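Local coordinates for STIL N-terminal domain-containing protein (Trichoplax adhaerens, PDB 5OI9) that probably serves in centriole assembly, as the N-terminal domain of a STIL relative that is likely to bind CEP85, at residues A[39-44]-A[85-90]; A[72-77]-A[117-122]; A[91-96]-A[109-114]; A[160-165]-A[269-274]; A[185-190]-A[344-349]. All blocks are in the same frame, centred on the assembly; numbering follows the deposited sequence. Where two conformers were deposited one is given.

Interaction 1 (A[39-44]-A[85-90])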
# COMPACT_ATOMS: atom_id res chain seq x y z
N LEU A 39 -7.57 -5.94 6.78
CA LEU A 39 -7.73 -4.93 5.75
C LEU A 39 -9.22 -4.75 5.47
O LEU A 39 -9.91 -5.72 5.13
CB LEU A 39 -6.98 -5.32 4.47
CG LEU A 39 -7.09 -4.35 3.29
CD1 LEU A 39 -6.50 -3.00 3.65
CD2 LEU A 39 -6.43 -4.92 2.04
N THR A 40 -9.71 -3.53 5.61
CA THR A 40 -11.12 -3.22 5.44
C THR A 40 -11.34 -2.55 4.09
O THR A 40 -10.60 -1.63 3.72
CB THR A 40 -11.62 -2.30 6.56
OG1 THR A 40 -11.62 -3.03 7.80
CG2 THR A 40 -13.02 -1.78 6.28
N ILE A 41 -12.35 -3.01 3.35
CA ILE A 41 -12.73 -2.45 2.06
C ILE A 41 -14.17 -1.97 2.15
O ILE A 41 -15.07 -2.75 2.49
CB ILE A 41 -12.57 -3.48 0.93
CG1 ILE A 41 -11.20 -4.15 0.98
CG2 ILE A 41 -12.81 -2.83 -0.43
CD1 ILE A 41 -10.04 -3.22 0.73
N ASP A 42 -14.40 -0.69 1.86
CA ASP A 42 -15.74 -0.12 1.77
C ASP A 42 -16.02 0.27 0.33
O ASP A 42 -15.26 1.05 -0.26
CB ASP A 42 -15.90 1.09 2.70
CG ASP A 42 -15.83 0.72 4.16
OD1 ASP A 42 -16.18 -0.43 4.51
OD2 ASP A 42 -15.44 1.58 4.98
N ILE A 43 -17.10 -0.26 -0.24
CA ILE A 43 -17.45 -0.05 -1.64
C ILE A 43 -18.86 0.54 -1.69
O ILE A 43 -19.80 -0.07 -1.18
CB ILE A 43 -17.40 -1.36 -2.45
CG1 ILE A 43 -16.08 -2.10 -2.20
CG2 ILE A 43 -17.58 -1.08 -3.94
CD1 ILE A 43 -15.98 -3.40 -2.96
N THR A 44 -18.99 1.71 -2.30
CA THR A 44 -20.30 2.35 -2.36
C THR A 44 -21.20 1.66 -3.38
O THR A 44 -20.74 1.16 -4.41
CB THR A 44 -20.17 3.84 -2.72
OG1 THR A 44 -19.74 3.97 -4.08
CG2 THR A 44 -19.17 4.52 -1.80
N VAL A 85 -5.91 0.20 8.44
CA VAL A 85 -5.95 0.59 7.03
C VAL A 85 -7.32 0.27 6.45
O VAL A 85 -7.81 -0.86 6.59
CB VAL A 85 -4.84 -0.10 6.24
CG1 VAL A 85 -4.86 0.36 4.79
CG2 VAL A 85 -3.49 0.17 6.87
N ILE A 86 -7.93 1.25 5.79
CA ILE A 86 -9.22 1.10 5.13
C ILE A 86 -9.10 1.67 3.72
O ILE A 86 -8.57 2.77 3.53
CB ILE A 86 -10.35 1.81 5.90
CG1 ILE A 86 -10.52 1.20 7.29
CG2 ILE A 86 -11.65 1.75 5.11
CD1 ILE A 86 -11.64 1.82 8.09
N ILE A 87 -9.59 0.92 2.74
CA ILE A 87 -9.67 1.38 1.35
C ILE A 87 -11.12 1.79 1.09
O ILE A 87 -12.03 0.97 1.22
CB ILE A 87 -9.21 0.30 0.36
CG1 ILE A 87 -7.83 -0.23 0.74
CG2 ILE A 87 -9.20 0.85 -1.06
CD1 ILE A 87 -6.76 0.84 0.81
N ASN A 88 -11.32 3.05 0.72
CA ASN A 88 -12.65 3.60 0.45
C ASN A 88 -12.83 3.68 -1.06
O ASN A 88 -12.28 4.58 -1.71
CB ASN A 88 -12.82 4.96 1.11
CG ASN A 88 -14.26 5.46 1.05
OD1 ASN A 88 -15.21 4.68 1.10
ND2 ASN A 88 -14.42 6.78 0.93
N ILE A 89 -13.60 2.75 -1.62
CA ILE A 89 -13.82 2.66 -3.06
C ILE A 89 -15.15 3.33 -3.39
O ILE A 89 -16.21 2.88 -2.92
CB ILE A 89 -13.81 1.20 -3.54
CG1 ILE A 89 -12.50 0.52 -3.14
CG2 ILE A 89 -14.03 1.12 -5.04
CD1 ILE A 89 -12.39 -0.92 -3.59
N ASP A 90 -15.11 4.39 -4.20
CA ASP A 90 -16.32 5.15 -4.49
C ASP A 90 -16.39 5.69 -5.91
O ASP A 90 -17.25 6.53 -6.20
CB ASP A 90 -16.46 6.32 -3.50
CG ASP A 90 -15.36 7.35 -3.66
OD1 ASP A 90 -14.26 6.99 -4.14
OD2 ASP A 90 -15.59 8.53 -3.30
O HOH W 1 -9.13 -2.90 8.62
O HOH W 2 -19.88 6.49 -4.77
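T40, D42 and T44 turn their backbone polar groups to residues 85-90. I87 N gives to T40 O at 2.9 Å. D42 N gives to I87 O at 3.0 Å, and I89 N to D42 O at 2.7 Å. T44 N closes the ladder on I89 O. At the other end T40 N to V85 O is a weak bond of 3.4 Å. CA-H groups of I86, I41 and I43 also point at T40 O, I87 O and I89 O.

The apolar contacts lie on the face of I41, I43, I87 and I89. The I41 chain bends at chi2 (-65°), which lays CD1 against I87 CB at 3.6 Å. Its CG2 branch meets I89 CD1 at 3.7 Å. L168 and I170 of strand 167-176 pack on this face.

The other face is mixed. T40 CB lies alongside I86 CG1 at 3.7 Å. T40 OG1 bonds Q347, and D42 OD1 forms a salt bridge with R345.

At the end of the pair a water joins T44 OG1 to D90 O. T44 OG1 also weakly caps C47 N, where helix 45-61 begins. The bonding is that of a regular parallel strand pair, here inside a mixed beta-sheet.

Interaction 2 (A[72-77]-A[117-122])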
# COMPACT_ATOMS: atom_id res chain seq x y z
N PHE A 72 -12.07 -0.34 -14.12
CA PHE A 72 -11.34 0.04 -12.92
C PHE A 72 -12.32 0.62 -11.90
O PHE A 72 -13.26 1.32 -12.26
CB PHE A 72 -10.23 1.07 -13.20
CG PHE A 72 -9.13 0.55 -14.08
CD1 PHE A 72 -8.14 -0.26 -13.55
CD2 PHE A 72 -9.08 0.88 -15.42
CE1 PHE A 72 -7.12 -0.74 -14.36
CE2 PHE A 72 -8.06 0.41 -16.23
CZ PHE A 72 -7.08 -0.40 -15.70
N LEU A 73 -12.08 0.30 -10.64
CA LEU A 73 -12.62 1.07 -9.53
C LEU A 73 -11.50 1.92 -8.95
O LEU A 73 -10.33 1.53 -8.97
CB LEU A 73 -13.22 0.16 -8.45
CG LEU A 73 -14.47 -0.64 -8.85
CD1 LEU A 73 -14.98 -1.46 -7.68
CD2 LEU A 73 -15.56 0.28 -9.38
N LEU A 74 -11.85 3.10 -8.47
CA LEU A 74 -10.88 4.03 -7.90
C LEU A 74 -11.23 4.25 -6.43
O LEU A 74 -12.39 4.51 -6.10
CB LEU A 74 -10.85 5.35 -8.66
CG LEU A 74 -10.54 5.26 -10.15
CD1 LEU A 74 -10.37 6.64 -10.75
CD2 LEU A 74 -9.30 4.41 -10.38
N GLY A 75 -10.22 4.16 -5.57
CA GLY A 75 -10.41 4.32 -4.15
C GLY A 75 -9.33 5.19 -3.53
O GLY A 75 -8.41 5.65 -4.21
N SER A 76 -9.48 5.41 -2.23
CA SER A 76 -8.49 6.13 -1.44
C SER A 76 -8.09 5.27 -0.25
O SER A 76 -8.89 4.49 0.27
CB SER A 76 -9.02 7.48 -0.97
OG SER A 76 -10.16 7.32 -0.15
N LEU A 77 -6.84 5.43 0.18
CA LEU A 77 -6.29 4.68 1.31
C LEU A 77 -6.31 5.57 2.54
O LEU A 77 -5.71 6.65 2.54
CB LEU A 77 -4.88 4.19 0.99
CG LEU A 77 -4.19 3.29 2.02
CD1 LEU A 77 -3.35 2.24 1.31
CD2 LEU A 77 -3.33 4.10 2.98
N ASP A 117 -4.83 7.86 -5.66
CA ASP A 117 -5.82 6.90 -6.12
C ASP A 117 -5.31 5.48 -5.93
O ASP A 117 -4.21 5.14 -6.37
CB ASP A 117 -6.15 7.13 -7.59
CG ASP A 117 -7.26 8.14 -7.80
OD1 ASP A 117 -7.85 8.58 -6.79
OD2 ASP A 117 -7.55 8.48 -8.96
N VAL A 118 -6.11 4.65 -5.26
CA VAL A 118 -5.93 3.21 -5.30
C VAL A 118 -6.57 2.69 -6.59
O VAL A 118 -7.75 2.94 -6.84
CB VAL A 118 -6.55 2.53 -4.07
CG1 VAL A 118 -6.42 1.02 -4.17
CG2 VAL A 118 -5.90 3.06 -2.80
N ILE A 119 -5.78 2.00 -7.41
CA ILE A 119 -6.27 1.46 -8.67
C ILE A 119 -6.69 0.02 -8.44
O ILE A 119 -5.86 -0.83 -8.10
CB ILE A 119 -5.21 1.56 -9.78
CG1 ILE A 119 -4.66 2.99 -9.87
CG2 ILE A 119 -5.79 1.12 -11.11
CD1 ILE A 119 -5.67 4.01 -10.33
N ILE A 120 -7.98 -0.27 -8.63
CA ILE A 120 -8.50 -1.62 -8.44
C ILE A 120 -9.02 -2.14 -9.78
O ILE A 120 -10.08 -1.70 -10.24
CB ILE A 120 -9.60 -1.66 -7.37
CG1 ILE A 120 -9.12 -1.02 -6.07
CG2 ILE A 120 -10.05 -3.09 -7.13
CD1 ILE A 120 -9.61 0.40 -5.86
N PRO A 121 -8.31 -3.07 -10.42
CA PRO A 121 -8.86 -3.69 -11.63
C PRO A 121 -10.18 -4.39 -11.32
O PRO A 121 -10.29 -5.13 -10.34
CB PRO A 121 -7.77 -4.69 -12.04
CG PRO A 121 -6.52 -4.19 -11.38
CD PRO A 121 -6.97 -3.57 -10.09
N LEU A 122 -11.18 -4.14 -12.16
CA LEU A 122 -12.52 -4.67 -11.97
C LEU A 122 -12.88 -5.55 -13.16
O LEU A 122 -12.94 -5.07 -14.29
CB LEU A 122 -13.54 -3.54 -11.81
CG LEU A 122 -15.01 -3.99 -11.77
CD1 LEU A 122 -15.25 -4.87 -10.56
CD2 LEU A 122 -15.94 -2.79 -11.77
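L73 and G75 form the hydrogen-bonded pairs of an antiparallel beta ladder with I120 and V118. L74 with I119 is the non-hydrogen-bonded pair between them, and F72 with P121 is another just beyond L73. The ladder joins strands 69-79 and 118-126 of the mixed sheet. L73 N gives to I120 O at 2.9 Å, and I120 N gives back to L73 O. G75 N gives to V118 O on a lone pair. P121 has no N-H, but this ladder asks for none at its position.

The I120 side chain runs along the neighbouring backbone. Its CB sits 3.6 Å from L73 O and also faces L73 CB. CG1 stands anti to the carbonyl carbon of I120 (chi1 -53°) and stays near L73 O. The tip, CD1, comes to 3.4 Å from L73 O and also lies against G75 N. G75 brings no side chain to this spot. I170 of strand 167-176 packs on I120 as well.

On the same face L73 CG meets L122 CD2 at 3.9 Å. The opposite face is carried by F72, L74 and I119. F72 CD1 touches I119 CG2 at 3.7 Å, with the ring set obliquely. That ring also stacks with H108. L74 and I119 run alongside each other, with L74 CD2 on I119 CD1. At the far end V118 CG2 reaches L77 CB. V118 N meets G75 O at 2.7 Å, but from 44° above the carbonyl plane.

Interaction 3 (A[91-96]-A[109-114])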
# COMPACT_ATOMS: atom_id res chain seq x y z
N ARG A 91 -15.52 5.24 -6.82
CA ARG A 91 -15.51 5.76 -8.18
C ARG A 91 -15.35 4.63 -9.18
O ARG A 91 -14.48 3.77 -9.01
CB ARG A 91 -14.38 6.78 -8.37
CG ARG A 91 -14.68 8.16 -7.79
CD ARG A 91 -13.42 8.99 -7.75
NE ARG A 91 -12.48 8.45 -6.77
CZ ARG A 91 -11.16 8.54 -6.88
NH1 ARG A 91 -10.62 9.13 -7.94
NH2 ARG A 91 -10.37 8.02 -5.94
N PHE A 92 -16.19 4.63 -10.20
CA PHE A 92 -16.07 3.71 -11.33
C PHE A 92 -15.41 4.42 -12.50
O PHE A 92 -15.66 5.60 -12.75
CB PHE A 92 -17.45 3.18 -11.75
CG PHE A 92 -17.45 2.52 -13.09
CD1 PHE A 92 -16.90 1.26 -13.26
CD2 PHE A 92 -18.01 3.16 -14.19
CE1 PHE A 92 -16.90 0.65 -14.50
CE2 PHE A 92 -18.01 2.55 -15.43
CZ PHE A 92 -17.46 1.29 -15.59
N ASP A 93 -14.56 3.69 -13.21
CA ASP A 93 -13.82 4.26 -14.33
C ASP A 93 -13.68 3.20 -15.42
O ASP A 93 -13.00 2.18 -15.22
CB ASP A 93 -12.44 4.75 -13.87
CG ASP A 93 -11.66 5.43 -14.97
OD1 ASP A 93 -12.24 5.73 -16.04
OD2 ASP A 93 -10.45 5.67 -14.77
N PRO A 94 -14.31 3.40 -16.58
CA PRO A 94 -14.17 2.40 -17.66
C PRO A 94 -12.75 2.26 -18.16
O PRO A 94 -12.37 1.18 -18.63
CB PRO A 94 -15.11 2.94 -18.75
CG PRO A 94 -16.02 3.91 -18.05
CD PRO A 94 -15.20 4.50 -16.95
N GLY A 95 -11.95 3.32 -18.09
CA GLY A 95 -10.57 3.27 -18.50
C GLY A 95 -10.38 3.61 -19.97
O GLY A 95 -11.33 3.66 -20.77
N ARG A 96 -9.12 3.83 -20.34
CA ARG A 96 -8.73 4.13 -21.70
C ARG A 96 -7.95 2.97 -22.29
O ARG A 96 -7.32 2.19 -21.57
CB ARG A 96 -7.87 5.40 -21.77
CG ARG A 96 -8.44 6.62 -21.08
CD ARG A 96 -7.43 7.76 -21.08
NE ARG A 96 -6.17 7.36 -20.46
CZ ARG A 96 -5.11 8.16 -20.34
NH1 ARG A 96 -5.16 9.40 -20.81
NH2 ARG A 96 -4.01 7.71 -19.76
N VAL A 109 -5.73 1.32 -19.25
CA VAL A 109 -5.32 2.16 -18.12
C VAL A 109 -6.48 3.05 -17.71
O VAL A 109 -7.42 3.27 -18.48
CB VAL A 109 -4.09 3.03 -18.47
CG1 VAL A 109 -2.87 2.16 -18.72
CG2 VAL A 109 -4.39 3.92 -19.67
N PRO A 110 -6.45 3.56 -16.47
CA PRO A 110 -7.52 4.47 -16.03
C PRO A 110 -7.57 5.74 -16.86
O PRO A 110 -6.62 6.11 -17.55
CB PRO A 110 -7.15 4.77 -14.57
CG PRO A 110 -6.32 3.62 -14.15
CD PRO A 110 -5.55 3.20 -15.36
N THR A 111 -8.72 6.43 -16.76
CA THR A 111 -8.93 7.65 -17.53
C THR A 111 -7.93 8.73 -17.13
O THR A 111 -7.12 9.19 -17.96
CB THR A 111 -10.36 8.15 -17.34
OG1 THR A 111 -11.28 7.25 -17.97
CG2 THR A 111 -10.53 9.55 -17.94
N ALA A 112 -7.96 9.15 -15.87
CA ALA A 112 -7.07 10.19 -15.37
C ALA A 112 -6.62 9.79 -13.97
O ALA A 112 -7.40 9.87 -13.02
CB ALA A 112 -7.75 11.56 -15.36
N VAL A 113 -5.36 9.36 -13.84
CA VAL A 113 -4.84 8.91 -12.56
C VAL A 113 -4.63 10.12 -11.66
O VAL A 113 -3.83 11.01 -11.97
CB VAL A 113 -3.55 8.11 -12.74
CG1 VAL A 113 -3.05 7.61 -11.39
CG2 VAL A 113 -3.77 6.96 -13.70
N ILE A 114 -5.35 10.16 -10.54
CA ILE A 114 -5.18 11.20 -9.53
C ILE A 114 -4.16 10.72 -8.51
O ILE A 114 -4.17 9.54 -8.14
CB ILE A 114 -6.52 11.54 -8.86
CG1 ILE A 114 -7.52 12.10 -9.87
CG2 ILE A 114 -6.33 12.52 -7.71
CD1 ILE A 114 -8.86 12.45 -9.28
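D93 holds T111 with both carboxylate oxygens. OD1 takes the T111 hydroxyl, with OG1 at 2.6 Å. OD2 takes the backbone N of T111 at 2.7 Å, with a nearly straight bond (166°). Each oxygen uses its syn lone pair, so the carboxylate is turned to T111 as a two-pronged acceptor. CG of D93 lies anti to the backbone N (chi1 -176°), which extends the group across the gap. With an alanine at D93 both bonds to T111 go, and the loop there would probably be freer to shift.

A second shell fixes D93. G95 N reaches D93 OD1 at 3.2 Å from above the carboxylate plane, which makes an Asx turn. OD1 thus accepts twice. G95 CA in turn sits 3.2 Å from V109 O, where a side chain would collide with that oxygen.

Next along, R96 and V109 form a short antiparallel hydrogen-bonded pair. R96 N gives to V109 O at 2.6 Å, and V109 N gives to R96 O. The R96 guanidinium then lies with one face over T111 O, while V109 CG2 is at its edge.

R91 NH1 approaches I114 CD1, and R91 NH2 forms a salt bridge with D117. Strand 69-79 borders the site: D93 pairs with F72 through the backbone, and P110 packs on F72. F92 packs on helix 45-61.

Interaction 4 (A[160-165]-A[269-274])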
# COMPACT_ATOMS: atom_id res chain seq x y z
N VAL A 160 7.89 7.33 -1.56
CA VAL A 160 7.29 6.17 -0.90
C VAL A 160 5.78 6.35 -0.83
O VAL A 160 5.28 7.41 -0.43
CB VAL A 160 7.89 5.98 0.50
CG1 VAL A 160 7.08 4.98 1.30
CG2 VAL A 160 9.35 5.53 0.40
N ASP A 161 5.05 5.31 -1.25
CA ASP A 161 3.60 5.34 -1.29
C ASP A 161 3.08 4.04 -0.68
O ASP A 161 3.43 2.95 -1.14
CB ASP A 161 3.09 5.50 -2.73
CG ASP A 161 1.62 5.89 -2.80
OD1 ASP A 161 0.85 5.56 -1.87
OD2 ASP A 161 1.23 6.52 -3.80
N ILE A 162 2.24 4.16 0.35
CA ILE A 162 1.65 2.98 0.98
C ILE A 162 0.83 2.19 -0.02
O ILE A 162 0.72 0.96 0.09
CB ILE A 162 0.81 3.39 2.21
CG1 ILE A 162 1.65 4.23 3.17
CG2 ILE A 162 0.27 2.17 2.93
CD1 ILE A 162 0.90 4.66 4.42
N LYS A 163 0.25 2.86 -1.01
CA LYS A 163 -0.54 2.17 -2.03
C LYS A 163 0.30 1.19 -2.85
O LYS A 163 -0.26 0.25 -3.43
CB LYS A 163 -1.21 3.18 -2.96
CG LYS A 163 -2.23 4.08 -2.27
CD LYS A 163 -2.90 5.02 -3.27
CE LYS A 163 -1.93 6.06 -3.80
NZ LYS A 163 -1.44 6.97 -2.72
N ASP A 164 1.62 1.38 -2.90
CA ASP A 164 2.49 0.45 -3.61
C ASP A 164 2.69 -0.85 -2.85
O ASP A 164 3.30 -1.78 -3.39
CB ASP A 164 3.85 1.09 -3.88
CG ASP A 164 3.75 2.30 -4.79
OD1 ASP A 164 2.88 2.31 -5.68
OD2 ASP A 164 4.56 3.24 -4.62
N MSE A 165 2.21 -0.94 -1.61
CA MSE A 165 2.45 -2.11 -0.76
C MSE A 165 1.33 -3.15 -0.84
O MSE A 165 1.41 -4.19 -0.19
CB MSE A 165 2.62 -1.68 0.70
CG MSE A 165 3.74 -0.68 0.90
SE MSE A 165 5.42 -1.41 0.26
CE MSE A 165 6.26 0.27 -0.26
N HIS A 269 3.39 3.08 12.48
CA HIS A 269 2.65 3.58 11.33
C HIS A 269 3.04 2.79 10.09
O HIS A 269 4.24 2.60 9.83
CB HIS A 269 2.94 5.07 11.13
CG HIS A 269 1.97 5.76 10.22
ND1 HIS A 269 1.95 5.57 8.86
CD2 HIS A 269 0.99 6.66 10.49
CE1 HIS A 269 1.00 6.31 8.32
NE2 HIS A 269 0.40 6.98 9.29
N PRO A 270 2.08 2.29 9.31
CA PRO A 270 2.43 1.47 8.14
C PRO A 270 3.30 2.19 7.12
O PRO A 270 3.94 1.53 6.30
CB PRO A 270 1.07 1.07 7.55
CG PRO A 270 0.09 2.04 8.13
CD PRO A 270 0.62 2.42 9.48
N TYR A 271 3.34 3.53 7.14
CA TYR A 271 4.22 4.25 6.24
C TYR A 271 5.69 3.96 6.53
O TYR A 271 6.51 3.95 5.61
CB TYR A 271 3.96 5.76 6.34
CG TYR A 271 4.83 6.60 5.43
CD1 TYR A 271 4.46 6.84 4.11
CD2 TYR A 271 6.01 7.16 5.89
CE1 TYR A 271 5.25 7.61 3.28
CE2 TYR A 271 6.80 7.94 5.07
CZ TYR A 271 6.42 8.16 3.76
OH TYR A 271 7.20 8.93 2.93
N VAL A 272 6.03 3.71 7.80
CA VAL A 272 7.42 3.42 8.16
C VAL A 272 7.85 2.09 7.54
O VAL A 272 8.91 1.99 6.91
CB VAL A 272 7.59 3.41 9.68
CG1 VAL A 272 9.00 3.00 10.06
CG2 VAL A 272 7.24 4.77 10.26
N TRP A 273 7.03 1.05 7.72
CA TRP A 273 7.30 -0.23 7.08
C TRP A 273 7.38 -0.08 5.57
O TRP A 273 8.21 -0.72 4.92
CB TRP A 273 6.21 -1.23 7.47
CG TRP A 273 6.31 -2.57 6.81
CD1 TRP A 273 7.03 -3.65 7.25
CD2 TRP A 273 5.64 -2.99 5.61
NE1 TRP A 273 6.86 -4.71 6.39
CE2 TRP A 273 6.01 -4.33 5.38
CE3 TRP A 273 4.77 -2.36 4.72
CZ2 TRP A 273 5.54 -5.05 4.29
CZ3 TRP A 273 4.30 -3.08 3.63
CH2 TRP A 273 4.69 -4.41 3.42
N SER A 274 6.52 0.77 4.99
CA SER A 274 6.54 0.97 3.54
C SER A 274 7.85 1.58 3.08
O SER A 274 8.39 1.20 2.03
CB SER A 274 5.36 1.86 3.13
OG SER A 274 4.12 1.26 3.48
O HOH W 3 6.39 9.69 0.57
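P270 O is gripped twice by S274, the residue that faces I162 and M165. S274 OG gives to it at 2.8 Å and S274 N at 3.0 Å, from opposite faces of the carbonyl plane. OG is therefore fixed where M165 CG touches it at 3.3 Å and I162 CG1 lies beside it.

M165, a selenomethionine, bends at chi2 (-58°) and slides past W273. Its CB meets the ring edge at CZ3, 3.7 Å away. SE lies obliquely to the six-membered ring, 4.8 Å from its centroid, a Met-aromatic contact. W273 NE1 bonds A194 O.

I162 crosses Y271 at about a right angle, with CD1 on Y271 CB at 3.8 Å. CD1 also reaches the edge of the H269 ring. V160 CG1 meets Y271 CE1 at the rim of the tyrosine.

One water gives a proton to V160 O at 2.7 Å and also bonds Y271 OH. H269 ND1 accepts from Y271 N in the ring plane and caps helix 270-281, so this nitrogen carries no proton.

No direct hydrogen bond crosses the contact. Polar groups such as S274 OG are bonded within their own segment, and the loop meets the helix through apolar surfaces and one bridging water.

Interaction 5 (A[185-190]-A[344-349]); sequences VTSGVV and MRLQLV
M344 is stretched out almost straight beyond CG, with chi2 at -167°. This selenomethionine therefore reaches V185 with its end. CE comes to 3.5 Å from V185 CB, tighter than usual for two carbons, and SE lies near V185 CG2. The two side chains run antiparallel, one alongside the other. L348 is set differently. Its CG stands anti to its carbonyl carbon (chi1 -70°), and chi2 spreads the two methyls along strand 180-192. CD2 meets V189 CG1 at 3.6 Å. CD1 turns to S187.

The strands do not pair. Their axes pass 8.8 Å apart at 36°, and no hydrogen bond links them. They belong to one curled mixed sheet whose strands 180-192 and 343-348 face each other across its interior. V185, S187 and V189 point inward from one side, and M344, L346 and L348 from the other. Cutting L348 back to an alanine removes both methyls, and would probably open a gap beside V189 and S187.

L346 CD1 is 3.2 Å from S187 OG in the conformer given. That hydroxyl has a second deposited position, so the closeness is doubtful. Strands between the two fill the same interior: I170 touches V185 and S187, and I41 packs on L348. V189 also touches L39.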
# COMPACT_ATOMS: atom_id res chain seq x y z
N VAL A 185 -19.90 -9.70 -5.37
CA VAL A 185 -18.64 -8.96 -5.38
C VAL A 185 -17.61 -9.77 -4.60
O VAL A 185 -17.79 -10.03 -3.41
CB VAL A 185 -18.82 -7.56 -4.78
CG1 VAL A 185 -17.50 -6.79 -4.82
CG2 VAL A 185 -19.92 -6.80 -5.49
N THR A 186 -16.54 -10.18 -5.28
CA THR A 186 -15.41 -10.85 -4.66
C THR A 186 -14.19 -9.95 -4.77
O THR A 186 -13.90 -9.42 -5.85
CB THR A 186 -15.13 -12.20 -5.31
OG1 THR A 186 -16.24 -13.08 -5.10
CG2 THR A 186 -13.88 -12.83 -4.71
N SER A 187 -13.48 -9.77 -3.66
CA SER A 187 -12.30 -8.91 -3.60
C SER A 187 -11.10 -9.71 -3.14
O SER A 187 -11.19 -10.45 -2.15
CB SER A 187 -12.53 -7.72 -2.66
OG SER A 187 -12.63 -8.16 -1.32
N GLY A 188 -9.99 -9.57 -3.85
CA GLY A 188 -8.76 -10.25 -3.48
C GLY A 188 -7.61 -9.26 -3.40
O GLY A 188 -7.56 -8.27 -4.13
N VAL A 189 -6.68 -9.55 -2.48
CA VAL A 189 -5.55 -8.67 -2.22
C VAL A 189 -4.29 -9.52 -2.04
O VAL A 189 -4.36 -10.67 -1.60
CB VAL A 189 -5.79 -7.78 -0.98
CG1 VAL A 189 -5.76 -8.60 0.30
CG2 VAL A 189 -4.78 -6.64 -0.93
N VAL A 190 -3.15 -8.95 -2.40
CA VAL A 190 -1.84 -9.52 -2.09
C VAL A 190 -1.00 -8.43 -1.43
O VAL A 190 -1.00 -7.28 -1.87
CB VAL A 190 -1.13 -10.08 -3.34
CG1 VAL A 190 -1.86 -11.31 -3.86
CG2 VAL A 190 -1.02 -9.03 -4.43
N MSE A 344 -20.92 -1.21 0.89
CA MSE A 344 -20.65 -2.58 1.26
C MSE A 344 -19.26 -2.67 1.89
O MSE A 344 -18.30 -2.11 1.36
CB MSE A 344 -20.78 -3.47 0.03
CG MSE A 344 -20.04 -4.78 0.06
SE MSE A 344 -20.01 -5.53 -1.74
CE MSE A 344 -19.25 -7.24 -1.33
N ARG A 345 -19.16 -3.35 3.03
CA ARG A 345 -17.90 -3.51 3.74
C ARG A 345 -17.43 -4.95 3.65
O ARG A 345 -18.19 -5.87 3.96
CB ARG A 345 -18.02 -3.09 5.21
CG ARG A 345 -16.77 -3.41 6.02
CD ARG A 345 -16.66 -2.58 7.29
NE ARG A 345 -16.56 -1.15 7.01
CZ ARG A 345 -16.18 -0.24 7.91
NH1 ARG A 345 -15.87 -0.60 9.14
NH2 ARG A 345 -16.12 1.04 7.56
N LEU A 346 -16.19 -5.14 3.22
CA LEU A 346 -15.53 -6.43 3.19
C LEU A 346 -14.32 -6.41 4.12
O LEU A 346 -13.59 -5.41 4.17
CB LEU A 346 -15.09 -6.81 1.77
CG LEU A 346 -16.21 -7.07 0.76
CD1 LEU A 346 -15.66 -7.21 -0.65
CD2 LEU A 346 -16.98 -8.32 1.16
N GLN A 347 -14.13 -7.50 4.84
CA GLN A 347 -13.02 -7.66 5.78
C GLN A 347 -12.05 -8.69 5.22
O GLN A 347 -12.46 -9.81 4.88
CB GLN A 347 -13.52 -8.08 7.16
CG GLN A 347 -14.55 -7.14 7.77
CD GLN A 347 -13.93 -5.91 8.39
OE1 GLN A 347 -13.42 -5.96 9.51
NE2 GLN A 347 -13.96 -4.80 7.67
N LEU A 348 -10.78 -8.33 5.12
CA LEU A 348 -9.75 -9.22 4.58
C LEU A 348 -8.63 -9.36 5.60
O LEU A 348 -7.93 -8.39 5.88
CB LEU A 348 -9.22 -8.70 3.24
CG LEU A 348 -10.14 -8.75 2.01
CD1 LEU A 348 -11.21 -7.66 2.06
CD2 LEU A 348 -9.36 -8.64 0.71
N VAL A 349 -8.48 -10.56 6.15
CA VAL A 349 -7.37 -10.89 7.03
C VAL A 349 -6.54 -11.96 6.33
O VAL A 349 -6.72 -13.16 6.60
CB VAL A 349 -7.85 -11.35 8.42
CG1 VAL A 349 -6.67 -11.60 9.34
CG2 VAL A 349 -8.79 -10.31 9.02

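Interactions 1, 2, 3 and 5 belong to one curled mixed sheet. Strand 85-97 serves interactions 1 and 3, and strand 69-79 lies next to it in interaction 2. The centres of interactions 1 and 2 are about 10 Å apart. Those of interactions 1 and 5, and of 2 and 3, are about 9 Å apart. Along the chain interactions 1 and 2 cross, and interaction 3 falls wholly between the two segments of interaction 2. Interaction 5 ties strand 180-192 to the late strand 343-348. The centre of interaction 4 lies about 17 Å from those of interactions 1 and 2. It joins the loop before strand 167-176 to helix 270-281, which packs on strand 256-264 of a second mixed sheet, so it connects the two sheet-built parts.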